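Carboxylase (Deinococcus radiodurans, PDB 5H80) probably acts, through its biotin carboxylase domain, in the ATP-dependent carboxylation of biotin, the first half-reaction of a single-chain biotin-dependent carboxylase. Local coordinates at residues 265-271 with 366-372. Sequence-based numbering, arbitrary orientation.
Sequences KLLEFAP and GQAVQAR
Glu-268 and Arg-372 exemplify how a carboxylate inside a sheet is fixed from several directions. The arginine comes side-on: NE donates to OE1 in an almost straight bond (174°), while NH2 forms a short salt bridge to the syn lone pair of OE2 (2.5 Å). Carboxylate and guanidinium planes are nevertheless turned 43° apart. NE meets OE1 from one face of the carboxylate plane and Gln-370 NE2 donates to the same oxygen from the other, 2.9 Å away; Thr-326 holds that amide's OE1. Lys-265 CB sits over one guanidinium face; Glu-324 forms salt bridges with both Lys-265 and Arg-372, which probably eases the nearness of the two cations. With an alanine here in place of Arg-372, the buried Glu-268 carboxylate would probably lose both guanidinium bonds and the charge facing it, keeping Gln-370 NE2 as its donor from the partner strand. The strands are neighbours in an antiparallel sheet of the biotin carboxylase, 367-374 lying between 264-270, from the ATP-binding family region, and 421-429. On the other face, chi1 of 64° turns Val-369 CG2 anti to the backbone N, laying this methyl over the Phe-269 ring, 3.6 Å from its centroid, in a CH-pi contact; Tyr-472 meets the same ring edge-to-face. Leu-267 CD2 rests on Ala-371 CB at 3.6 Å, and the leucine also packs on helix 457-465.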
ATOM      1  N   LYS A 265      -6.317  10.830 -19.748  1.00 34.53           N
ATOM      2  CA  LYS A 265      -5.111  10.488 -19.035  1.00 28.12           C
ATOM      3  C   LYS A 265      -5.013   8.964 -18.809  1.00 25.38           C
ATOM      4  O   LYS A 265      -6.071   8.323 -18.625  1.00 31.31           O
ATOM      5  CB  LYS A 265      -5.107  11.260 -17.690  1.00 32.73           C
ATOM      6  CG  LYS A 265      -5.041  12.794 -17.754  1.00 26.16           C
ATOM      7  CD  LYS A 265      -5.421  13.454 -16.405  1.00 33.11           C
ATOM      8  CE  LYS A 265      -5.408  14.964 -16.449  1.00 34.80           C
ATOM      9  NZ  LYS A 265      -5.913  15.664 -15.231  1.00 35.52           N
ATOM     10  N   LEU A 266      -3.859   8.344 -19.039  1.00 27.00           N
ATOM     11  CA  LEU A 266      -3.650   6.933 -18.865  1.00 25.66           C
ATOM     12  C   LEU A 266      -2.629   6.642 -17.787  1.00 28.16           C
ATOM     13  O   LEU A 266      -2.817   5.680 -17.053  1.00 26.98           O
ATOM     14  CB  LEU A 266      -3.186   6.201 -20.155  1.00 30.73           C
ATOM     15  CG  LEU A 266      -4.223   6.184 -21.255  1.00 34.20           C
ATOM     16  CD1 LEU A 266      -3.616   5.688 -22.550  1.00 33.25           C
ATOM     17  CD2 LEU A 266      -5.365   5.264 -20.782  1.00 34.90           C
ATOM     18  N   LEU A 267      -1.521   7.381 -17.749  1.00 26.72           N
ATOM     19  CA  LEU A 267      -0.427   7.146 -16.761  1.00 24.10           C
ATOM     20  C   LEU A 267      -0.154   8.452 -16.014  1.00 27.01           C
ATOM     21  O   LEU A 267      -0.111   9.526 -16.612  1.00 22.95           O
ATOM     22  CB  LEU A 267       0.899   6.669 -17.327  1.00 27.12           C
ATOM     23  CG  LEU A 267       0.869   5.354 -18.044  1.00 24.62           C
ATOM     24  CD1 LEU A 267       2.054   5.167 -18.901  1.00 27.65           C
ATOM     25  CD2 LEU A 267       0.640   4.148 -17.078  1.00 27.26           C
ATOM     26  N   GLU A 268      -0.208   8.418 -14.698  1.00 24.53           N
ATOM     27  CA  GLU A 268      -0.073   9.672 -13.946  1.00 23.67           C
ATOM     28  C   GLU A 268       1.041   9.435 -12.940  1.00 22.63           C
ATOM     29  O   GLU A 268       0.945   8.525 -12.134  1.00 24.90           O
ATOM     30  CB  GLU A 268      -1.429  10.006 -13.316  1.00 30.03           C
ATOM     31  CG  GLU A 268      -2.506  10.219 -14.430  1.00 33.22           C
ATOM     32  CD  GLU A 268      -3.887   9.751 -14.077  1.00 34.01           C
ATOM     33  OE1 GLU A 268      -4.055   8.596 -13.646  1.00 37.30           O
ATOM     34  OE2 GLU A 268      -4.794  10.576 -14.259  1.00 38.43           O
ATOM     35  N   PHE A 269       2.013  10.339 -12.895  1.00 22.31           N
ATOM     36  CA  PHE A 269       3.244  10.201 -12.081  1.00 20.98           C
ATOM     37  C   PHE A 269       3.323  11.250 -10.922  1.00 23.81           C
ATOM     38  O   PHE A 269       2.929  12.373 -11.041  1.00 19.78           O
ATOM     39  CB  PHE A 269       4.445  10.311 -12.986  1.00 19.95           C
ATOM     40  CG  PHE A 269       4.549   9.276 -13.932  1.00 23.33           C
ATOM     41  CD1 PHE A 269       5.444   8.243 -13.741  1.00 19.25           C
ATOM     42  CD2 PHE A 269       3.806   9.269 -15.109  1.00 22.19           C
ATOM     43  CE1 PHE A 269       5.603   7.289 -14.662  1.00 23.95           C
ATOM     44  CE2 PHE A 269       4.017   8.280 -16.077  1.00 20.81           C
ATOM     45  CZ  PHE A 269       4.844   7.245 -15.801  1.00 22.72           C
ATOM     46  N   ALA A 270       3.788  10.881  -9.699  1.00 20.12           N
ATOM     47  CA  ALA A 270       4.003  11.868  -8.614  1.00 21.41           C
ATOM     48  C   ALA A 270       5.372  11.324  -8.007  1.00 23.06           C
ATOM     49  O   ALA A 270       5.442  10.116  -7.566  1.00 23.23           O
ATOM     50  CB  ALA A 270       2.905  11.995  -7.638  1.00 22.06           C
ATOM     51  N   PRO A 271       6.450  12.094  -8.087  1.00 25.77           N
ATOM     52  CA  PRO A 271       6.597  13.388  -8.692  1.00 26.93           C
ATOM     53  C   PRO A 271       6.542  13.382 -10.183  1.00 20.97           C
ATOM     54  O   PRO A 271       6.561  12.350 -10.876  1.00 22.36           O
ATOM     55  CB  PRO A 271       8.009  13.803  -8.275  1.00 26.93           C
ATOM     56  CG  PRO A 271       8.763  12.499  -8.197  1.00 29.24           C
ATOM     57  CD  PRO A 271       7.773  11.508  -7.690  1.00 25.86           C
ATOM     58  N   GLY A 366      11.209   9.044  -3.065  1.00 26.78           N
ATOM     59  CA  GLY A 366      10.429   7.986  -3.685  1.00 25.27           C
ATOM     60  C   GLY A 366       9.576   8.564  -4.845  1.00 22.50           C
ATOM     61  O   GLY A 366       9.801   9.662  -5.333  1.00 21.95           O
ATOM     62  N   GLN A 367       8.688   7.725  -5.313  1.00 24.83           N
ATOM     63  CA  GLN A 367       8.081   8.009  -6.634  1.00 20.29           C
ATOM     64  C   GLN A 367       6.931   7.088  -6.712  1.00 25.69           C
ATOM     65  O   GLN A 367       6.968   5.943  -6.193  1.00 23.96           O
ATOM     66  CB  GLN A 367       9.050   7.839  -7.787  1.00 22.86           C
ATOM     67  CG  GLN A 367       9.849   6.537  -7.773  1.00 22.31           C
ATOM     68  CD  GLN A 367      10.762   6.327  -8.958  1.00 24.47           C
ATOM     69  OE1 GLN A 367      10.570   6.896 -10.041  1.00 24.90           O
ATOM     70  NE2 GLN A 367      11.762   5.470  -8.763  1.00 28.89           N
ATOM     71  N   ALA A 368       5.926   7.516  -7.451  1.00 21.18           N
ATOM     72  CA  ALA A 368       4.768   6.581  -7.691  1.00 20.15           C
ATOM     73  C   ALA A 368       4.117   6.882  -9.058  1.00 20.02           C
ATOM     74  O   ALA A 368       4.339   8.000  -9.670  1.00 21.91           O
ATOM     75  CB  ALA A 368       3.759   6.698  -6.594  1.00 19.65           C
ATOM     76  N   VAL A 369       3.463   5.902  -9.583  1.00 21.04           N
ATOM     77  CA  VAL A 369       2.693   6.027 -10.815  1.00 19.14           C
ATOM     78  C   VAL A 369       1.329   5.286 -10.657  1.00 22.17           C
ATOM     79  O   VAL A 369       1.234   4.209 -10.095  1.00 22.46           O
ATOM     80  CB  VAL A 369       3.471   5.501 -12.014  1.00 18.96           C
ATOM     81  CG1 VAL A 369       3.812   3.987 -12.016  1.00 18.00           C
ATOM     82  CG2 VAL A 369       2.758   5.625 -13.302  1.00 18.90           C
ATOM     83  N   GLN A 370       0.309   5.843 -11.300  1.00 19.71           N
ATOM     84  CA  GLN A 370      -0.979   5.231 -11.437  1.00 20.06           C
ATOM     85  C   GLN A 370      -1.253   4.884 -12.868  1.00 18.91           C
ATOM     86  O   GLN A 370      -0.960   5.704 -13.776  1.00 22.78           O
ATOM     87  CB  GLN A 370      -2.122   6.175 -10.966  1.00 21.18           C
ATOM     88  CG  GLN A 370      -3.577   5.693 -11.347  1.00 23.95           C
ATOM     89  CD  GLN A 370      -4.652   6.440 -10.624  1.00 25.50           C
ATOM     90  OE1 GLN A 370      -5.002   6.123  -9.480  1.00 25.32           O
ATOM     91  NE2 GLN A 370      -5.234   7.429 -11.262  1.00 26.09           N
ATOM     92  N   ALA A 371      -1.728   3.693 -13.117  1.00 23.96           N
ATOM     93  CA  ALA A 371      -2.194   3.363 -14.465  1.00 23.88           C
ATOM     94  C   ALA A 371      -3.757   3.135 -14.392  1.00 23.24           C
ATOM     95  O   ALA A 371      -4.253   2.496 -13.497  1.00 22.30           O
ATOM     96  CB  ALA A 371      -1.522   2.197 -15.024  1.00 24.70           C
ATOM     97  N   ARG A 372      -4.508   3.734 -15.347  1.00 23.66           N
ATOM     98  CA  ARG A 372      -5.938   3.444 -15.419  1.00 24.34           C
ATOM     99  C   ARG A 372      -6.214   2.165 -16.308  1.00 24.80           C
ATOM    100  O   ARG A 372      -5.947   2.146 -17.564  1.00 22.98           O
ATOM    101  CB  ARG A 372      -6.548   4.684 -16.038  1.00 28.03           C
ATOM    102  CG  ARG A 372      -6.297   6.023 -15.220  1.00 27.29           C
ATOM    103  CD  ARG A 372      -7.283   7.170 -15.633  1.00 28.39           C
ATOM    104  NE  ARG A 372      -6.921   8.496 -15.055  1.00 26.24           N
ATOM    105  CZ  ARG A 372      -7.688   9.598 -15.144  1.00 27.68           C
ATOM    106  NH1 ARG A 372      -8.907   9.521 -15.622  1.00 31.02           N
ATOM    107  NH2 ARG A 372      -7.274  10.753 -14.663  1.00 27.07           N
TER
HETATM  108  O   HOH W   1      -8.083  13.951 -13.956  1.00 31.25           O
HETATM  109  O   HOH W   2       6.920   9.573 -10.363  1.00 26.67           O